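Local coordinates for protein sulfite reductase [ferredoxin] (Mycobacterium tuberculosis, PDB 1ZJ8) that probably reduces sulfite to sulfide with electrons from ferredoxin, using a siroheme and a [4Fe-4S] cluster, at residues Ser182-Glu187 and Arg383-Pro388; Arg347-Asn353 and Asp396-Leu402. All coordinates share one frame; numbering follows the deposited sequence.

Contact 1 of 2, residues Ser182-Glu187 and Arg383-Pro388; sequences SPLAGE and RIRFTP
The guanidinium of Arg383 meets the carboxylate of Glu187 at its edge, and the guanidinium of Arg385 turns its own edge to the backbone carbonyls of Pro183 and Ala185. In the first pair the two planes stand 90° apart, and both terminal nitrogens of Arg383 close on one oxygen: NH2 lies 3.0 Å from Glu187 OE2 on its anti lone pair, while NH1 comes from above the carboxylate plane. The same NH1 also forms a salt bridge with Asp396, so this arginine is shared between two acids. Arg385 makes only weak bonds to this loop. A bend at chi2 (92°) carries its chain past Pro183 O and brings NH1 round to 3.3 Å from Ala185 O and 3.4 Å from Pro183 O. Further along, the side chains of Pro183 and Pro388 reach toward each other, CG of Pro183 lying 4.1 Å from CD of Pro388. Within the loop Ser182 OG accepts from Leu184 N and is also hydrogen-bonded to Asp228, with two backbone bonds shaping the loop further. This is an ST turn after strand 176-181, docked on strand 384-386 where the first nitrite/sulfite reductase 4Fe-4S family region meets the second ferredoxin-like half domain.

Contact 2 of 2, residues Arg347-Asn353 and Asp396-Leu402; sequences RLKNGLN and DIPDALL
Asp399 OD1 is gripped by two side chains from the other segment, the amide of Asn353 and the guanidinium of Arg347, which reach it from the same face of the carboxylate. The shorter bond is that of Asn353 ND2, 2.7 Å from Asp399 OD1 on the anti side of this oxygen. Arg347 forms an end-on salt bridge, one nitrogen to each oxygen, its plane 79° from the carboxylate, with NH1 3.3 Å from Asp399 OD1 and NH2 on the syn lone pair of Asp399 OD2. Bends at chi2 and chi3 fold the arginine back over its own loop, where NH1 also donates to Gly351 O and Asn353 OD1 sits above the centre of the guanidinium face.

Asn353 works along its backbone too. Its N donates to Ile397 O at 2.8 Å, and ND2 reaches the same oxygen at 3.0 Å from the opposite face of the carbonyl, so that ND2 links the strand end to Asp399, where the chain turns into the helix that follows. Ile397 N returns a bond of 3.0 Å to Asn353 O. Leu352 flanks this pairing: CD1 packs 3.5 Å from Asp396 CA, and CD2 lies alongside the ring of Pro398, while the carboxylate of Asp396 is engaged by Arg383. Asn353 and Ile397 form an antiparallel hydrogen-bonded pair, and Asp396, with its positive phi (61°), is the extra residue facing Asn353: a G1 beta bulge at the end of strand 392-397.

Overall arrangement
From the N terminus, the chain leaves strand 176-181 through loop 182-187, and contact 1 is closed only after 195 further residues, when strand 384-386 arrives. Within that span lies 347-353, the turn between strands 344-347 and 353-357; its partner 396-402 follows strand 384-386, so the two closures cross rather than nest. Contact 2 joins neighbouring strands of one antiparallel sheet, whereas contact 1 fastens a loop of the first 4Fe-4S family region to that sheet. Their centres lie about 14 Å apart, and they touch directly: the Arg383-Asp396 salt bridge joins them, Leu184 packs on Leu348, and Glu187 and Lys349 are probably joined by a backbone hydrogen bond.

Contact 1 of 2, residues Ser182-Glu187 and Arg383-Pro388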
ATOM      1  N   SER A 182       9.935  -5.852   5.813  1.00 27.46           N
ATOM      2  CA  SER A 182      10.055  -5.270   7.145  1.00 27.39           C
ATOM      3  C   SER A 182      10.944  -4.040   7.095  1.00 27.51           C
ATOM      4  O   SER A 182      12.105  -4.115   6.642  1.00 27.28           O
ATOM      5  CB  SER A 182      10.676  -6.244   8.141  1.00 27.38           C
ATOM      6  OG  SER A 182      11.127  -5.562   9.298  1.00 25.65           O
ATOM      7  N   PRO A 183      10.415  -2.904   7.562  1.00 27.30           N
ATOM      8  CA  PRO A 183      11.206  -1.701   7.766  1.00 27.52           C
ATOM      9  C   PRO A 183      12.407  -1.891   8.662  1.00 27.58           C
ATOM     10  O   PRO A 183      13.226  -0.986   8.739  1.00 28.33           O
ATOM     11  CB  PRO A 183      10.222  -0.760   8.482  1.00 27.32           C
ATOM     12  CG  PRO A 183       8.917  -1.194   8.080  1.00 27.05           C
ATOM     13  CD  PRO A 183       9.004  -2.683   7.903  1.00 27.29           C
ATOM     14  N   LEU A 184      12.482  -3.009   9.384  1.00 27.77           N
ATOM     15  CA  LEU A 184      13.651  -3.322  10.227  1.00 27.93           C
ATOM     16  C   LEU A 184      14.298  -4.633   9.832  1.00 27.96           C
ATOM     17  O   LEU A 184      14.879  -5.325  10.668  1.00 28.44           O
ATOM     18  CB  LEU A 184      13.259  -3.353  11.708  1.00 27.69           C
ATOM     19  CG  LEU A 184      13.439  -1.971  12.325  1.00 28.55           C
ATOM     20  CD1 LEU A 184      12.155  -1.148  12.193  1.00 29.21           C
ATOM     21  CD2 LEU A 184      13.866  -2.111  13.759  1.00 28.46           C
ATOM     22  N   ALA A 185      14.208  -4.968   8.553  1.00 27.97           N
ATOM     23  CA  ALA A 185      14.805  -6.187   8.055  1.00 28.03           C
ATOM     24  C   ALA A 185      16.321  -6.166   8.330  1.00 28.04           C
ATOM     25  O   ALA A 185      17.017  -5.221   7.935  1.00 28.39           O
ATOM     26  CB  ALA A 185      14.516  -6.329   6.592  1.00 28.01           C
ATOM     27  N   GLY A 186      16.814  -7.178   9.045  1.00 27.83           N
ATOM     28  CA  GLY A 186      18.232  -7.276   9.388  1.00 28.19           C
ATOM     29  C   GLY A 186      18.692  -6.579  10.657  1.00 28.21           C
ATOM     30  O   GLY A 186      19.866  -6.688  11.035  1.00 27.67           O
ATOM     31  N   GLU A 187      17.792  -5.848  11.313  1.00 28.44           N
ATOM     32  CA  GLU A 187      18.150  -5.188  12.571  1.00 29.13           C
ATOM     33  C   GLU A 187      17.178  -5.391  13.742  1.00 29.30           C
ATOM     34  O   GLU A 187      17.546  -5.094  14.895  1.00 29.35           O
ATOM     35  CB  GLU A 187      18.383  -3.696  12.343  1.00 29.47           C
ATOM     36  CG  GLU A 187      19.459  -3.381  11.272  1.00 31.85           C
ATOM     37  CD  GLU A 187      20.879  -3.834  11.653  1.00 33.48           C
ATOM     38  OE1 GLU A 187      21.084  -4.206  12.837  1.00 34.59           O
ATOM     39  OE2 GLU A 187      21.783  -3.787  10.774  1.00 32.47           O
ATOM     40  N   ARG A 383      20.898   4.593   6.044  1.00 30.95           N
ATOM     41  CA  ARG A 383      19.709   3.754   5.784  1.00 31.14           C
ATOM     42  C   ARG A 383      18.416   4.279   6.399  1.00 31.19           C
ATOM     43  O   ARG A 383      18.336   4.489   7.612  1.00 31.12           O
ATOM     44  CB  ARG A 383      19.854   2.343   6.352  1.00 31.11           C
ATOM     45  CG  ARG A 383      21.030   1.532   5.898  1.00 30.65           C
ATOM     46  CD  ARG A 383      21.539   0.737   7.092  1.00 31.62           C
ATOM     47  NE  ARG A 383      21.236  -0.694   7.079  1.00 31.82           N
ATOM     48  CZ  ARG A 383      21.330  -1.495   8.144  1.00 31.25           C
ATOM     49  NH1 ARG A 383      21.664  -1.024   9.331  1.00 31.24           N
ATOM     50  NH2 ARG A 383      21.069  -2.786   8.018  1.00 33.35           N
ATOM     51  N   ILE A 384      17.400   4.400   5.550  1.00 31.12           N
ATOM     52  CA  ILE A 384      16.055   4.793   5.925  1.00 31.13           C
ATOM     53  C   ILE A 384      15.096   3.864   5.170  1.00 30.88           C
ATOM     54  O   ILE A 384      15.418   3.377   4.074  1.00 30.13           O
ATOM     55  CB  ILE A 384      15.794   6.282   5.573  1.00 31.31           C
ATOM     56  CG1 ILE A 384      14.322   6.654   5.770  1.00 32.17           C
ATOM     57  CG2 ILE A 384      16.159   6.598   4.118  1.00 31.67           C
ATOM     58  CD1 ILE A 384      14.050   8.174   5.713  1.00 32.12           C
ATOM     59  N   ARG A 385      13.939   3.606   5.772  1.00 30.83           N
ATOM     60  CA  ARG A 385      12.921   2.753   5.180  1.00 31.28           C
ATOM     61  C   ARG A 385      11.554   3.436   5.197  1.00 31.43           C
ATOM     62  O   ARG A 385      11.176   4.043   6.214  1.00 32.08           O
ATOM     63  CB  ARG A 385      12.806   1.451   5.983  1.00 31.70           C
ATOM     64  CG  ARG A 385      13.810   0.349   5.612  1.00 32.96           C
ATOM     65  CD  ARG A 385      15.058   0.411   6.462  1.00 33.60           C
ATOM     66  NE  ARG A 385      16.168  -0.350   5.885  1.00 34.03           N
ATOM     67  CZ  ARG A 385      16.406  -1.646   6.095  1.00 34.34           C
ATOM     68  NH1 ARG A 385      15.631  -2.387   6.873  1.00 33.78           N
ATOM     69  NH2 ARG A 385      17.462  -2.203   5.533  1.00 35.67           N
ATOM     70  N   PHE A 386      10.796   3.316   4.110  1.00 30.99           N
ATOM     71  CA  PHE A 386       9.382   3.667   4.158  1.00 31.41           C
ATOM     72  C   PHE A 386       8.571   2.474   4.684  1.00 31.17           C
ATOM     73  O   PHE A 386       9.014   1.341   4.553  1.00 31.21           O
ATOM     74  CB  PHE A 386       8.863   4.069   2.764  1.00 32.36           C
ATOM     75  CG  PHE A 386       9.542   5.296   2.155  1.00 32.45           C
ATOM     76  CD1 PHE A 386       9.841   6.419   2.932  1.00 33.25           C
ATOM     77  CD2 PHE A 386       9.830   5.336   0.793  1.00 32.06           C
ATOM     78  CE1 PHE A 386      10.467   7.550   2.369  1.00 32.93           C
ATOM     79  CE2 PHE A 386      10.438   6.451   0.226  1.00 32.81           C
ATOM     80  CZ  PHE A 386      10.759   7.567   1.020  1.00 32.50           C
ATOM     81  N   THR A 387       7.379   2.740   5.225  1.00 30.88           N
ATOM     82  CA  THR A 387       6.574   1.765   6.003  1.00 30.98           C
ATOM     83  C   THR A 387       5.306   1.384   5.249  1.00 30.98           C
ATOM     84  O   THR A 387       4.759   2.181   4.507  1.00 31.57           O
ATOM     85  CB  THR A 387       6.173   2.385   7.383  1.00 30.89           C
ATOM     86  OG1 THR A 387       7.365   2.763   8.076  1.00 32.82           O
ATOM     87  CG2 THR A 387       5.381   1.447   8.307  1.00 30.85           C
ATOM     88  N   PRO A 388       4.844   0.136   5.384  1.00 31.02           N
ATOM     89  CA  PRO A 388       3.502  -0.131   4.846  1.00 30.48           C
ATOM     90  C   PRO A 388       2.338   0.547   5.580  1.00 30.05           C
ATOM     91  O   PRO A 388       1.189   0.224   5.303  1.00 30.21           O
ATOM     92  CB  PRO A 388       3.395  -1.665   4.903  1.00 30.50           C
ATOM     93  CG  PRO A 388       4.834  -2.159   5.103  1.00 31.24           C
ATOM     94  CD  PRO A 388       5.510  -1.090   5.880  1.00 31.20           C
TER

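Contact 2 of 2, residues Arg347-Asn353 and Asp396-Leu402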
ATOM      1  N   ARG A 347      15.760  -0.484  19.913  1.00 30.86           N
ATOM      2  CA  ARG A 347      17.128  -0.952  19.914  1.00 30.96           C
ATOM      3  C   ARG A 347      17.318  -2.009  18.818  1.00 31.11           C
ATOM      4  O   ARG A 347      16.425  -2.824  18.535  1.00 30.82           O
ATOM      5  CB  ARG A 347      17.480  -1.531  21.289  1.00 30.63           C
ATOM      6  CG  ARG A 347      18.922  -2.013  21.458  1.00 30.65           C
ATOM      7  CD  ARG A 347      19.961  -0.889  21.418  1.00 31.03           C
ATOM      8  NE  ARG A 347      19.791   0.030  22.543  1.00 32.16           N
ATOM      9  CZ  ARG A 347      20.390   1.217  22.677  1.00 32.79           C
ATOM     10  NH1 ARG A 347      21.249   1.671  21.772  1.00 32.51           N
ATOM     11  NH2 ARG A 347      20.131   1.965  23.740  1.00 33.06           N
ATOM     12  N   LEU A 348      18.513  -1.992  18.228  1.00 31.35           N
ATOM     13  CA  LEU A 348      18.833  -2.802  17.070  1.00 31.47           C
ATOM     14  C   LEU A 348      19.954  -3.792  17.349  1.00 31.53           C
ATOM     15  O   LEU A 348      20.776  -3.570  18.249  1.00 31.07           O
ATOM     16  CB  LEU A 348      19.226  -1.865  15.941  1.00 31.49           C
ATOM     17  CG  LEU A 348      18.105  -0.889  15.600  1.00 31.66           C
ATOM     18  CD1 LEU A 348      18.517  -0.044  14.404  1.00 32.53           C
ATOM     19  CD2 LEU A 348      16.828  -1.633  15.307  1.00 31.56           C
ATOM     20  N   LYS A 349      19.965  -4.881  16.572  1.00 31.60           N
ATOM     21  CA  LYS A 349      21.055  -5.848  16.604  1.00 31.92           C
ATOM     22  C   LYS A 349      22.414  -5.162  16.443  1.00 31.57           C
ATOM     23  O   LYS A 349      23.374  -5.646  17.001  1.00 31.54           O
ATOM     24  CB  LYS A 349      20.857  -6.913  15.524  1.00 32.28           C
ATOM     25  CG  LYS A 349      19.716  -7.910  15.774  1.00 33.35           C
ATOM     26  CD  LYS A 349      19.255  -8.633  14.454  1.00 34.14           C
ATOM     27  CE  LYS A 349      20.319  -9.631  13.879  1.00 36.45           C
ATOM     28  NZ  LYS A 349      21.570  -8.984  13.350  1.00 37.03           N
ATOM     29  N   ASN A 350      22.491  -4.076  15.655  1.00 31.47           N
ATOM     30  CA  ASN A 350      23.671  -3.183  15.577  1.00 31.62           C
ATOM     31  C   ASN A 350      24.201  -2.785  16.951  1.00 31.09           C
ATOM     32  O   ASN A 350      25.387  -2.508  17.133  1.00 31.20           O
ATOM     33  CB  ASN A 350      23.300  -1.840  14.907  1.00 31.94           C
ATOM     34  CG  ASN A 350      23.311  -1.898  13.412  1.00 34.01           C
ATOM     35  OD1 ASN A 350      23.991  -2.733  12.811  1.00 39.28           O
ATOM     36  ND2 ASN A 350      22.566  -0.996  12.785  1.00 34.61           N
ATOM     37  N   GLY A 351      23.284  -2.667  17.897  1.00 30.15           N
ATOM     38  CA  GLY A 351      23.541  -1.917  19.109  1.00 29.63           C
ATOM     39  C   GLY A 351      23.146  -0.458  18.991  1.00 29.11           C
ATOM     40  O   GLY A 351      23.121   0.242  19.995  1.00 28.81           O
ATOM     41  N   LEU A 352      22.849   0.003  17.776  1.00 28.66           N
ATOM     42  CA  LEU A 352      22.380   1.362  17.564  1.00 28.70           C
ATOM     43  C   LEU A 352      20.851   1.445  17.717  1.00 28.61           C
ATOM     44  O   LEU A 352      20.226   0.556  18.295  1.00 28.65           O
ATOM     45  CB  LEU A 352      22.828   1.864  16.185  1.00 29.06           C
ATOM     46  CG  LEU A 352      24.336   1.778  15.943  1.00 29.25           C
ATOM     47  CD1 LEU A 352      24.692   2.290  14.538  1.00 29.46           C
ATOM     48  CD2 LEU A 352      25.110   2.510  17.038  1.00 28.46           C
ATOM     49  N   ASN A 353      20.239   2.525  17.228  1.00 28.38           N
ATOM     50  CA  ASN A 353      18.803   2.693  17.336  1.00 28.14           C
ATOM     51  C   ASN A 353      18.119   2.907  16.019  1.00 28.02           C
ATOM     52  O   ASN A 353      18.680   3.483  15.101  1.00 28.23           O
ATOM     53  CB  ASN A 353      18.474   3.906  18.191  1.00 28.38           C
ATOM     54  CG  ASN A 353      18.943   3.758  19.604  1.00 28.11           C
ATOM     55  OD1 ASN A 353      18.276   3.134  20.448  1.00 25.62           O
ATOM     56  ND2 ASN A 353      20.109   4.342  19.885  1.00 28.95           N
ATOM     57  N   ASP A 396      20.418   2.993  12.377  1.00 30.64           N
ATOM     58  CA  ASP A 396      21.812   3.271  12.728  1.00 30.81           C
ATOM     59  C   ASP A 396      22.004   4.637  13.371  1.00 31.10           C
ATOM     60  O   ASP A 396      22.956   5.343  13.041  1.00 31.31           O
ATOM     61  CB  ASP A 396      22.702   3.170  11.498  1.00 31.05           C
ATOM     62  CG  ASP A 396      22.328   2.003  10.588  1.00 31.97           C
ATOM     63  OD1 ASP A 396      21.538   1.133  11.014  1.00 31.86           O
ATOM     64  OD2 ASP A 396      22.820   1.976   9.434  1.00 32.30           O
ATOM     65  N   ILE A 397      21.088   5.011  14.266  1.00 31.24           N
ATOM     66  CA  ILE A 397      21.226   6.216  15.082  1.00 31.48           C
ATOM     67  C   ILE A 397      21.922   5.818  16.397  1.00 31.77           C
ATOM     68  O   ILE A 397      21.334   5.089  17.218  1.00 31.79           O
ATOM     69  CB  ILE A 397      19.828   6.898  15.417  1.00 31.37           C
ATOM     70  CG1 ILE A 397      18.973   7.115  14.165  1.00 31.82           C
ATOM     71  CG2 ILE A 397      20.011   8.235  16.120  1.00 31.07           C
ATOM     72  CD1 ILE A 397      19.693   7.771  12.999  1.00 31.97           C
ATOM     73  N   PRO A 398      23.169   6.281  16.606  1.00 31.84           N
ATOM     74  CA  PRO A 398      23.800   6.049  17.905  1.00 32.16           C
ATOM     75  C   PRO A 398      23.186   6.893  19.032  1.00 32.44           C
ATOM     76  O   PRO A 398      22.638   7.968  18.780  1.00 32.57           O
ATOM     77  CB  PRO A 398      25.266   6.423  17.668  1.00 32.19           C
ATOM     78  CG  PRO A 398      25.237   7.387  16.550  1.00 32.52           C
ATOM     79  CD  PRO A 398      24.053   7.014  15.685  1.00 32.20           C
ATOM     80  N   ASP A 399      23.284   6.383  20.262  1.00 32.58           N
ATOM     81  CA  ASP A 399      22.691   7.023  21.434  1.00 32.64           C
ATOM     82  C   ASP A 399      23.075   8.489  21.611  1.00 32.66           C
ATOM     83  O   ASP A 399      22.227   9.319  21.936  1.00 33.04           O
ATOM     84  CB  ASP A 399      23.052   6.255  22.715  1.00 33.04           C
ATOM     85  CG  ASP A 399      22.236   4.994  22.891  1.00 33.58           C
ATOM     86  OD1 ASP A 399      21.184   4.888  22.260  1.00 33.97           O
ATOM     87  OD2 ASP A 399      22.640   4.106  23.668  1.00 35.77           O
ATOM     88  N   ALA A 400      24.346   8.809  21.417  1.00 32.56           N
ATOM     89  CA  ALA A 400      24.817  10.186  21.570  1.00 32.73           C
ATOM     90  C   ALA A 400      24.032  11.208  20.716  1.00 33.01           C
ATOM     91  O   ALA A 400      23.796  12.344  21.131  1.00 33.51           O
ATOM     92  CB  ALA A 400      26.295  10.254  21.221  1.00 32.68           C
ATOM     93  N   LEU A 401      23.637  10.786  19.523  1.00 32.79           N
ATOM     94  CA  LEU A 401      23.096  11.671  18.514  1.00 32.45           C
ATOM     95  C   LEU A 401      21.586  11.590  18.440  1.00 32.36           C
ATOM     96  O   LEU A 401      20.952  12.306  17.653  1.00 32.08           O
ATOM     97  CB  LEU A 401      23.710  11.275  17.162  1.00 32.34           C
ATOM     98  CG  LEU A 401      25.247  11.370  17.128  1.00 31.99           C
ATOM     99  CD1 LEU A 401      25.843  10.736  15.892  1.00 32.04           C
ATOM    100  CD2 LEU A 401      25.684  12.834  17.252  1.00 31.51           C
ATOM    101  N   LEU A 402      21.009  10.703  19.242  1.00 32.37           N
ATOM    102  CA  LEU A 402      19.581  10.403  19.141  1.00 32.75           C
ATOM    103  C   LEU A 402      18.741  11.632  19.372  1.00 32.74           C
ATOM    104  O   LEU A 402      17.959  12.013  18.523  1.00 32.71           O
ATOM    105  CB  LEU A 402      19.170   9.324  20.146  1.00 32.80           C
ATOM    106  CG  LEU A 402      17.754   8.733  20.071  1.00 32.52           C
ATOM    107  CD1 LEU A 402      17.477   8.184  18.690  1.00 32.50           C
ATOM    108  CD2 LEU A 402      17.591   7.614  21.088  1.00 32.92           C
TER